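Local coordinates for protein AxyAgu115A (PDB 6NPS) that acts as a family GH115 alpha-glucuronidase, probably releasing glucuronic acid branches from the hemicellulose arabinoglucuronoxylan, at residues L693-N698 and N777-Y782; Y860-Y865 and N928-Y933; F817-G822 and T826-K831. The protein carries 3 engineered substitutions. All coordinates share one frame; numbering follows the deposited sequence.

Contact 2 is the buried one: strands 858-866 and 926-934 meet there through apolar side chains alone. Contact 3 is a partly buried hairpin, held by backbone hydrogen bonds and turned on one side toward the barrel. Both lie in the C-terminal domain, their centres about 17 Å apart, and adjoin where the Phe-817 ring packs against the Ile-932 backbone, Phe-817 CE2 3.6 Å from Ile-932 O. Contact 1, about 22 Å from contact 2 between centres, links two loops nearer the surface and has no hydrogen bond across it, relying on one proline. Chemistry thus follows place: apolar packing between strands inside, paired backbones in the hairpin, a small loop touch at the periphery.

Contact 1: L693-N698 and N777-Y782; sequences LEPDVN and NDFTNY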
loop_
_atom_site.group_PDB
_atom_site.type_symbol
_atom_site.label_atom_id
_atom_site.label_comp_id
_atom_site.label_asym_id
_atom_site.label_seq_id
_atom_site.Cartn_x
_atom_site.Cartn_y
_atom_site.Cartn_z
ATOM N N LEU A 693 31.849 -3.696 -9.915
ATOM C CA LEU A 693 32.671 -3.285 -8.787
ATOM C C LEU A 693 33.287 -4.476 -8.055
ATOM O O LEU A 693 34.194 -4.281 -7.241
ATOM C CB LEU A 693 31.827 -2.428 -7.832
ATOM C CG LEU A 693 31.504 -1.009 -8.336
ATOM C CD1 LEU A 693 30.692 -0.233 -7.335
ATOM C CD2 LEU A 693 32.782 -0.197 -8.707
ATOM N N GLU A 694 32.849 -5.718 -8.347
ATOM C CA GLU A 694 33.627 -6.871 -7.872
ATOM C C GLU A 694 34.486 -7.427 -8.998
ATOM O O GLU A 694 33.952 -7.750 -10.067
ATOM C CB GLU A 694 32.683 -7.946 -7.337
ATOM C CG GLU A 694 31.755 -7.317 -6.302
ATOM C CD GLU A 694 30.807 -8.273 -5.549
ATOM O OE1 GLU A 694 30.192 -9.180 -6.159
ATOM O OE2 GLU A 694 30.643 -8.062 -4.331
ATOM N N PRO A 695 35.795 -7.579 -8.771
ATOM C CA PRO A 695 36.724 -7.917 -9.866
ATOM C C PRO A 695 36.436 -9.230 -10.573
ATOM O O PRO A 695 36.839 -9.383 -11.731
ATOM C CB PRO A 695 38.091 -7.994 -9.169
ATOM C CG PRO A 695 37.894 -7.527 -7.797
ATOM C CD PRO A 695 36.451 -7.600 -7.455
ATOM N N ASP A 696 35.786 -10.190 -9.938
ATOM C CA ASP A 696 35.551 -11.461 -10.595
ATOM C C ASP A 696 34.179 -11.560 -11.243
ATOM O O ASP A 696 33.797 -12.652 -11.675
ATOM C CB ASP A 696 35.739 -12.618 -9.605
ATOM C CG ASP A 696 34.792 -12.552 -8.415
ATOM O OD1 ASP A 696 34.092 -11.530 -8.219
ATOM O OD2 ASP A 696 34.772 -13.541 -7.651
ATOM N N VAL A 697 33.419 -10.468 -11.330
ATOM C CA VAL A 697 32.111 -10.514 -11.965
ATOM C C VAL A 697 32.237 -10.099 -13.433
ATOM O O VAL A 697 32.878 -9.092 -13.771
ATOM C CB VAL A 697 31.100 -9.655 -11.199
ATOM C CG1 VAL A 697 29.776 -9.598 -11.940
ATOM C CG2 VAL A 697 30.895 -10.277 -9.802
ATOM N N ASN A 698 31.655 -10.901 -14.324
ATOM C CA ASN A 698 31.766 -10.611 -15.744
ATOM C C ASN A 698 30.410 -10.593 -16.442
ATOM O O ASN A 698 30.354 -10.691 -17.672
ATOM C CB ASN A 698 32.707 -11.614 -16.409
ATOM C CG ASN A 698 34.106 -11.516 -15.864
ATOM O OD1 ASN A 698 34.805 -10.534 -16.105
ATOM N ND2 ASN A 698 34.517 -12.519 -15.111
ATOM N N ASN A 777 41.203 -4.417 -10.125
ATOM C CA ASN A 777 42.179 -4.846 -9.149
ATOM C C ASN A 777 41.708 -6.161 -8.557
ATOM O O ASN A 777 40.636 -6.204 -7.959
ATOM C CB ASN A 777 42.256 -3.771 -8.072
ATOM C CG ASN A 777 43.478 -3.872 -7.231
ATOM O OD1 ASN A 777 44.115 -4.928 -7.180
ATOM N ND2 ASN A 777 43.832 -2.777 -6.557
ATOM N N ASP A 778 42.470 -7.232 -8.695
ATOM C CA ASP A 778 41.961 -8.461 -8.097
ATOM C C ASP A 778 42.486 -8.717 -6.683
ATOM O O ASP A 778 42.047 -9.683 -6.044
ATOM C CB ASP A 778 42.236 -9.667 -9.001
ATOM C CG ASP A 778 40.985 -10.527 -9.211
ATOM O OD1 ASP A 778 40.687 -10.886 -10.373
ATOM O OD2 ASP A 778 40.293 -10.835 -8.212
ATOM N N PHE A 779 43.383 -7.868 -6.170
ATOM C CA PHE A 779 43.721 -7.826 -4.744
ATOM C C PHE A 779 44.520 -9.053 -4.291
ATOM O O PHE A 779 44.455 -9.455 -3.125
ATOM C CB PHE A 779 42.462 -7.654 -3.882
ATOM C CG PHE A 779 41.666 -6.432 -4.219
ATOM C CD1 PHE A 779 42.123 -5.172 -3.861
ATOM C CD2 PHE A 779 40.466 -6.538 -4.904
ATOM C CE1 PHE A 779 41.382 -4.035 -4.182
ATOM C CE2 PHE A 779 39.724 -5.417 -5.215
ATOM C CZ PHE A 779 40.180 -4.165 -4.866
ATOM N N THR A 780 45.286 -9.637 -5.213
ATOM C CA THR A 780 46.250 -10.687 -4.899
ATOM C C THR A 780 47.189 -10.313 -3.743
ATOM O O THR A 780 47.734 -11.213 -3.095
ATOM C CB THR A 780 47.087 -11.021 -6.159
ATOM O OG1 THR A 780 48.104 -10.028 -6.357
ATOM C CG2 THR A 780 46.227 -11.067 -7.416
ATOM N N ASN A 781 47.389 -9.011 -3.472
ATOM C CA ASN A 781 48.283 -8.518 -2.420
ATOM C C ASN A 781 47.771 -8.779 -1.002
ATOM O O ASN A 781 48.524 -8.565 -0.046
ATOM C CB ASN A 781 48.533 -7.011 -2.595
ATOM C CG ASN A 781 47.240 -6.205 -2.757
ATOM O OD1 ASN A 781 46.496 -6.366 -3.733
ATOM N ND2 ASN A 781 46.975 -5.326 -1.800
ATOM N N TYR A 782 46.520 -9.212 -0.837
ATOM C CA TYR A 782 45.952 -9.636 0.435
ATOM C C TYR A 782 45.845 -11.154 0.484
ATOM O O TYR A 782 45.800 -11.819 -0.554
ATOM C CB TYR A 782 44.559 -9.036 0.652
ATOM C CG TYR A 782 44.532 -7.535 0.667
ATOM C CD1 TYR A 782 45.171 -6.811 1.668
ATOM C CD2 TYR A 782 43.866 -6.833 -0.327
ATOM C CE1 TYR A 782 45.146 -5.420 1.677
ATOM C CE2 TYR A 782 43.836 -5.440 -0.333
ATOM C CZ TYR A 782 44.467 -4.743 0.671
ATOM O OH TYR A 782 44.419 -3.369 0.645
#
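Asn-777 and Phe-779, which both touch Pro-695 across this contact, are tied to each other by an Asx turn: the backbone N of Phe-779 donates to Asn-777 OD1 over 3.2 Å. The bond is bent, 141° at the hydrogen, and the donor sits above the plane of the amide carbonyl. Two loops meet here, one leading from strand 686-688 to strand 700-706, the other from strand 766-775 to strand 786-788. Each folds into a type I beta turn, Glu-694 to Val-697 and Phe-779 to Tyr-782. Pro-695 holds the second position of the first turn and points its ring at the other loop. Its CG comes to 3.0 Å from Asn-777 O, a tight approach to a carbonyl oxygen that is buried by the contact and has no hydrogen-bonding partner in the model. The same CG lies 3.8 Å from Phe-779 CE2, at the edge of the aromatic ring and near its plane, the two side chains crossing at about a right angle. Pro-695 also packs on Val-775 of strand 766-775. The C-terminal tail secures both loops: Arg-968 makes salt bridges with Glu-694 and Asp-696, and Tyr-964 OH hydrogen-bonds to Asp-778 O. Asp-778 touches the proline as well, OD2 3.7 Å from Pro-695 CB, though the residue is poorly ordered. Phe-779 keeps CG beside its own backbone N (chi1 -57°), which swings the ring back under the asparagine amide, so that Asn-777 CG lies 3.7 Å above the plane of the Phe-779 ring, offset toward its rim.

Contact 2: Y860-Y865 and N928-Y933; sequences YELEFY and NKLRIY
Leu-862 and Leu-930 reach toward each other tip to tip, and two residues further along each strand Phe-864 and Ile-932 come together from opposite directions. All four are buried, and all the touching is apolar. Leu-862 CD1 meets Leu-930 CD2 at 3.8 Å, while the other branches, Leu-862 CD2 and Leu-930 CD1, stand 4.0 Å apart. Both leucines hold CG anti to the backbone N (chi1 172° and 163°), an almost matching pair of conformations that sends both methyl forks toward the opposite layer. In the second pair a single methyl does the work: Ile-932 CD1, at the end of an extended chain, lies 3.6 Å from Phe-864 CZ and approaches the ring obliquely.

Hydrogen bonding runs the other way, within the sheets. The alpha carbons of Leu-862 and Leu-930 are 10.1 Å apart, the spacing of facing layers, and Leu-862 and Glu-863 make backbone hydrogen bonds to Thr-919 and Val-945 on the adjoining strands. This is the inside of a beta sandwich, consistent with the galactose-binding-like fold of this family's C-terminal domain. Ile-882 adds to the same interior, touching Leu-862 and Phe-864.

Charged neighbours pair off away from this interior, Arg-931 with Glu-849 and Glu-861 with Lys-920. With no polar bond between the layers, they are held together at this point by close hydrocarbon packing.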
loop_
_atom_site.group_PDB
_atom_site.type_symbol
_atom_site.label_atom_id
_atom_site.label_comp_id
_atom_site.label_asym_id
_atom_site.label_seq_id
_atom_site.Cartn_x
_atom_site.Cartn_y
_atom_site.Cartn_z
ATOM N N TYR A 860 31.989 2.036 11.827
ATOM C CA TYR A 860 31.213 1.131 11.001
ATOM C C TYR A 860 30.146 0.475 11.849
ATOM O O TYR A 860 30.308 0.301 13.068
ATOM C CB TYR A 860 32.124 0.064 10.335
ATOM C CG TYR A 860 32.890 0.671 9.172
ATOM C CD1 TYR A 860 33.971 1.510 9.403
ATOM C CD2 TYR A 860 32.495 0.450 7.844
ATOM C CE1 TYR A 860 34.671 2.100 8.339
ATOM C CE2 TYR A 860 33.190 1.035 6.775
ATOM C CZ TYR A 860 34.275 1.857 7.035
ATOM O OH TYR A 860 34.969 2.458 6.004
ATOM N N GLU A 861 29.051 0.110 11.193
ATOM C CA GLU A 861 28.059 -0.765 11.796
ATOM C C GLU A 861 28.427 -2.207 11.481
ATOM O O GLU A 861 28.730 -2.542 10.334
ATOM C CB GLU A 861 26.649 -0.457 11.295
ATOM C CG GLU A 861 26.122 0.890 11.762
ATOM C CD GLU A 861 25.450 0.849 13.134
ATOM O OE1 GLU A 861 25.735 -0.075 13.931
ATOM O OE2 GLU A 861 24.634 1.754 13.423
ATOM N N LEU A 862 28.416 -3.044 12.511
ATOM C CA LEU A 862 28.667 -4.470 12.401
ATOM C C LEU A 862 27.370 -5.165 12.788
ATOM O O LEU A 862 26.923 -5.064 13.929
ATOM C CB LEU A 862 29.834 -4.881 13.303
ATOM C CG LEU A 862 30.141 -6.360 13.485
ATOM C CD1 LEU A 862 30.782 -6.914 12.242
ATOM C CD2 LEU A 862 31.087 -6.545 14.683
ATOM N N GLU A 863 26.756 -5.834 11.828
ATOM C CA GLU A 863 25.462 -6.452 12.007
ATOM C C GLU A 863 25.606 -7.964 11.888
ATOM O O GLU A 863 26.195 -8.464 10.926
ATOM C CB GLU A 863 24.481 -5.918 10.970
ATOM C CG GLU A 863 23.106 -6.580 11.011
ATOM C CD GLU A 863 22.119 -5.937 10.044
ATOM O OE1 GLU A 863 22.541 -5.506 8.941
ATOM O OE2 GLU A 863 20.922 -5.841 10.399
ATOM N N PHE A 864 25.092 -8.678 12.872
ATOM C CA PHE A 864 25.073 -10.129 12.846
ATOM C C PHE A 864 23.688 -10.596 12.441
ATOM O O PHE A 864 22.677 -10.067 12.916
ATOM C CB PHE A 864 25.398 -10.716 14.219
ATOM C CG PHE A 864 26.788 -10.513 14.662
ATOM C CD1 PHE A 864 27.787 -10.156 13.770
ATOM C CD2 PHE A 864 27.125 -10.718 16.001
ATOM C CE1 PHE A 864 29.089 -9.969 14.206
ATOM C CE2 PHE A 864 28.432 -10.548 16.443
ATOM C CZ PHE A 864 29.409 -10.165 15.547
ATOM N N TYR A 865 23.646 -11.627 11.625
ATOM C CA TYR A 865 22.427 -12.385 11.382
ATOM C C TYR A 865 22.561 -13.694 12.162
ATOM O O TYR A 865 23.481 -14.472 11.906
ATOM C CB TYR A 865 22.249 -12.663 9.890
ATOM C CG TYR A 865 21.820 -11.447 9.075
ATOM C CD1 TYR A 865 22.650 -10.333 8.951
ATOM C CD2 TYR A 865 20.590 -11.430 8.416
ATOM C CE1 TYR A 865 22.265 -9.215 8.175
ATOM C CE2 TYR A 865 20.195 -10.340 7.659
ATOM C CZ TYR A 865 21.040 -9.239 7.533
ATOM O OH TYR A 865 20.638 -8.150 6.793
ATOM N N ASN A 928 41.725 -4.877 7.956
ATOM C CA ASN A 928 41.235 -5.001 9.325
ATOM C C ASN A 928 41.036 -6.477 9.666
ATOM O O ASN A 928 40.803 -7.312 8.786
ATOM C CB ASN A 928 39.876 -4.263 9.541
ATOM C CG ASN A 928 40.016 -2.741 9.513
ATOM O OD1 ASN A 928 40.176 -2.087 10.553
ATOM N ND2 ASN A 928 39.969 -2.173 8.316
ATOM N N LYS A 929 41.102 -6.785 10.958
ATOM C CA LYS A 929 40.798 -8.111 11.493
ATOM C C LYS A 929 39.615 -8.005 12.447
ATOM O O LYS A 929 39.542 -7.058 13.236
ATOM C CB LYS A 929 41.974 -8.685 12.268
ATOM C CG LYS A 929 43.029 -9.401 11.451
ATOM C CD LYS A 929 44.404 -9.328 12.147
ATOM C CE LYS A 929 44.511 -10.182 13.443
ATOM N NZ LYS A 929 43.562 -9.873 14.579
ATOM N N LEU A 930 38.699 -8.972 12.373
ATOM C CA LEU A 930 37.562 -9.068 13.285
ATOM C C LEU A 930 37.539 -10.469 13.882
ATOM O O LEU A 930 37.447 -11.453 13.142
ATOM C CB LEU A 930 36.233 -8.769 12.567
ATOM C CG LEU A 930 34.973 -9.236 13.324
ATOM C CD1 LEU A 930 34.678 -8.334 14.543
ATOM C CD2 LEU A 930 33.714 -9.353 12.411
ATOM N N ARG A 931 37.634 -10.567 15.206
ATOM C CA ARG A 931 37.514 -11.846 15.902
ATOM C C ARG A 931 36.167 -11.919 16.580
ATOM O O ARG A 931 35.776 -10.979 17.281
ATOM C CB ARG A 931 38.622 -12.027 16.939
ATOM C CG ARG A 931 39.985 -12.151 16.340
ATOM C CD ARG A 931 41.086 -12.346 17.380
ATOM N NE ARG A 931 42.342 -12.567 16.678
ATOM C CZ ARG A 931 43.489 -12.890 17.257
ATOM N NH1 ARG A 931 43.554 -13.028 18.570
ATOM N NH2 ARG A 931 44.572 -13.076 16.512
ATOM N N ILE A 932 35.469 -13.038 16.399
ATOM C CA ILE A 932 34.241 -13.317 17.131
ATOM C C ILE A 932 34.502 -14.490 18.070
ATOM O O ILE A 932 34.913 -15.580 17.634
ATOM C CB ILE A 932 33.078 -13.614 16.182
ATOM C CG1 ILE A 932 32.973 -12.462 15.170
ATOM C CG2 ILE A 932 31.797 -13.854 16.963
ATOM C CD1 ILE A 932 31.807 -12.597 14.277
ATOM N N TYR A 933 34.297 -14.257 19.364
ATOM C CA TYR A 933 34.498 -15.273 20.391
ATOM C C TYR A 933 33.149 -15.808 20.846
ATOM O O TYR A 933 32.197 -15.036 21.058
ATOM C CB TYR A 933 35.225 -14.712 21.618
ATOM C CG TYR A 933 36.637 -14.250 21.440
ATOM C CD1 TYR A 933 36.927 -13.011 20.885
ATOM C CD2 TYR A 933 37.703 -15.033 21.882
ATOM C CE1 TYR A 933 38.250 -12.580 20.745
ATOM C CE2 TYR A 933 39.023 -14.611 21.745
ATOM C CZ TYR A 933 39.283 -13.383 21.184
ATOM O OH TYR A 933 40.582 -12.950 21.056
#

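Contact 3: F817-G822 and T826-K831; sequences FEVLDG and TLSAIK
Ile-830 places CG1 between its backbone N and carbonyl carbon (chi1 63°) and runs on extended (chi2 171°), which lays CD1 obliquely against the Phe-817 ring, 3.8 Å from Phe-817 CD1. Its other branch, CG2, rests 4.2 Å from Val-819 CG2. Val-819 and Ile-830 form a non-hydrogen-bonded pair in the antiparallel beta hairpin of strands 814-821 and 828-833, and Val-848 of strand 847-854 packs on both Phe-817 and Ile-830. Replacing Ile-830 by an alanine would probably open a gap beside the Phe-817 ring and deprive Val-819 CG2 of its methyl partner.

Hydrogen-bonded pairs alternate with this one. Glu-818 N donates to Lys-831 O at 2.9 Å, nearly straight at the hydrogen (170°), and Lys-831 N returns a bond of 3.1 Å to Glu-818 O, in the carbonyl plane. Next along, Leu-820 N reaches Ala-829 O at 2.9 Å, whereas the return bond from Ala-829 N to Leu-820 O is weak. Toward the turn a water takes over, accepting from Gly-822 N at 2.9 Å and donating to Leu-827 O at 2.8 Å.

The face bearing Leu-820 and Lys-831 turns to helix 428-440 of the TIM barrel. There Leu-820 packs on Trp-432, and the straight chain of Lys-831 carries NZ to a salt bridge with Glu-433. The hairpin is thus two-sided in its chemistry: largely hydrocarbon around Phe-817 and Ile-830, with Ser-828 OG hydrogen-bonded to Glu-799, and a mix of apolar contact and charge pairing where Leu-820 and Lys-831 dock on the barrel.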
loop_
_atom_site.group_PDB
_atom_site.type_symbol
_atom_site.label_atom_id
_atom_site.label_comp_id
_atom_site.label_asym_id
_atom_site.label_seq_id
_atom_site.Cartn_x
_atom_site.Cartn_y
_atom_site.Cartn_z
ATOM N N PHE A 817 34.716 -23.454 17.009
ATOM C CA PHE A 817 33.604 -23.238 16.099
ATOM C C PHE A 817 33.533 -24.334 15.046
ATOM O O PHE A 817 34.541 -24.757 14.492
ATOM C CB PHE A 817 33.715 -21.873 15.422
ATOM C CG PHE A 817 33.203 -20.744 16.272
ATOM C CD1 PHE A 817 31.873 -20.449 16.307
ATOM C CD2 PHE A 817 34.100 -19.997 17.057
ATOM C CE1 PHE A 817 31.375 -19.418 17.125
ATOM C CE2 PHE A 817 33.648 -18.976 17.824
ATOM C CZ PHE A 817 32.273 -18.674 17.869
ATOM N N GLU A 818 32.330 -24.803 14.784
ATOM C CA GLU A 818 32.075 -25.775 13.734
ATOM C C GLU A 818 31.134 -25.174 12.699
ATOM O O GLU A 818 30.209 -24.425 13.058
ATOM C CB GLU A 818 31.427 -27.042 14.311
ATOM C CG GLU A 818 32.302 -27.825 15.261
ATOM C CD GLU A 818 33.150 -28.864 14.548
ATOM O OE1 GLU A 818 33.138 -28.891 13.297
ATOM O OE2 GLU A 818 33.838 -29.644 15.241
ATOM N N VAL A 819 31.303 -25.555 11.433
ATOM C CA VAL A 819 30.364 -25.143 10.389
ATOM C C VAL A 819 29.251 -26.173 10.338
ATOM O O VAL A 819 29.520 -27.369 10.173
ATOM C CB VAL A 819 31.041 -25.025 9.015
ATOM C CG1 VAL A 819 29.994 -24.609 7.916
ATOM C CG2 VAL A 819 32.241 -24.034 9.060
ATOM N N LEU A 820 28.007 -25.707 10.485
ATOM C CA LEU A 820 26.812 -26.525 10.317
ATOM C C LEU A 820 26.364 -26.364 8.867
ATOM O O LEU A 820 25.789 -25.338 8.506
ATOM C CB LEU A 820 25.723 -26.089 11.295
ATOM C CG LEU A 820 26.064 -26.254 12.787
ATOM C CD1 LEU A 820 24.956 -25.671 13.725
ATOM C CD2 LEU A 820 26.222 -27.711 13.072
ATOM N N ASP A 821 26.634 -27.378 8.041
ATOM C CA ASP A 821 26.308 -27.317 6.619
ATOM C C ASP A 821 24.813 -27.139 6.426
ATOM O O ASP A 821 24.010 -27.773 7.111
ATOM C CB ASP A 821 26.745 -28.597 5.902
ATOM C CG ASP A 821 28.245 -28.872 6.030
ATOM O OD1 ASP A 821 29.018 -27.921 6.293
ATOM O OD2 ASP A 821 28.642 -30.051 5.853
ATOM N N GLY A 822 24.443 -26.244 5.505
ATOM C CA GLY A 822 23.038 -26.059 5.149
ATOM C C GLY A 822 22.172 -25.443 6.221
ATOM O O GLY A 822 20.962 -25.328 6.027
ATOM N N THR A 826 20.454 -19.036 4.788
ATOM C CA THR A 826 21.287 -18.976 3.589
ATOM C C THR A 826 22.328 -20.104 3.614
ATOM O O THR A 826 21.959 -21.276 3.772
ATOM C CB THR A 826 21.894 -17.560 3.428
ATOM O OG1 THR A 826 22.707 -17.208 4.558
ATOM C CG2 THR A 826 20.757 -16.483 3.294
ATOM N N LEU A 827 23.616 -19.795 3.480
ATOM C CA LEU A 827 24.591 -20.852 3.205
ATOM C C LEU A 827 24.700 -21.828 4.378
ATOM O O LEU A 827 24.525 -23.035 4.222
ATOM C CB LEU A 827 25.948 -20.224 2.864
ATOM C CG LEU A 827 27.084 -21.179 2.459
ATOM C CD1 LEU A 827 26.709 -22.059 1.234
ATOM C CD2 LEU A 827 28.373 -20.388 2.223
ATOM N N SER A 828 24.965 -21.326 5.563
ATOM C CA SER A 828 25.278 -22.212 6.685
ATOM C C SER A 828 25.416 -21.336 7.916
ATOM O O SER A 828 25.099 -20.139 7.888
ATOM C CB SER A 828 26.550 -23.039 6.426
ATOM O OG SER A 828 27.697 -22.195 6.387
ATOM N N ALA A 829 25.914 -21.921 8.998
ATOM C CA ALA A 829 26.059 -21.162 10.221
ATOM C C ALA A 829 27.257 -21.729 10.948
ATOM O O ALA A 829 27.690 -22.844 10.671
ATOM C CB ALA A 829 24.798 -21.261 11.126
ATOM N N ILE A 830 27.774 -20.969 11.896
ATOM C CA ILE A 830 28.854 -21.478 12.735
ATOM C C ILE A 830 28.358 -21.449 14.169
ATOM O O ILE A 830 27.558 -20.589 14.544
ATOM C CB ILE A 830 30.169 -20.683 12.578
ATOM C CG1 ILE A 830 29.987 -19.221 13.019
ATOM C CG2 ILE A 830 30.704 -20.753 11.132
ATOM C CD1 ILE A 830 31.310 -18.468 13.075
ATOM N N LYS A 831 28.807 -22.415 14.958
ATOM C CA LYS A 831 28.371 -22.561 16.339
ATOM C C LYS A 831 29.517 -23.192 17.120
ATOM O O LYS A 831 30.227 -24.044 16.593
ATOM C CB LYS A 831 27.086 -23.406 16.418
ATOM C CG LYS A 831 26.575 -23.574 17.837
ATOM C CD LYS A 831 25.350 -24.484 17.895
ATOM C CE LYS A 831 24.877 -24.628 19.321
ATOM N NZ LYS A 831 23.677 -25.501 19.454
HETATM O O HOH W 1 26.205 -25.134 3.495
#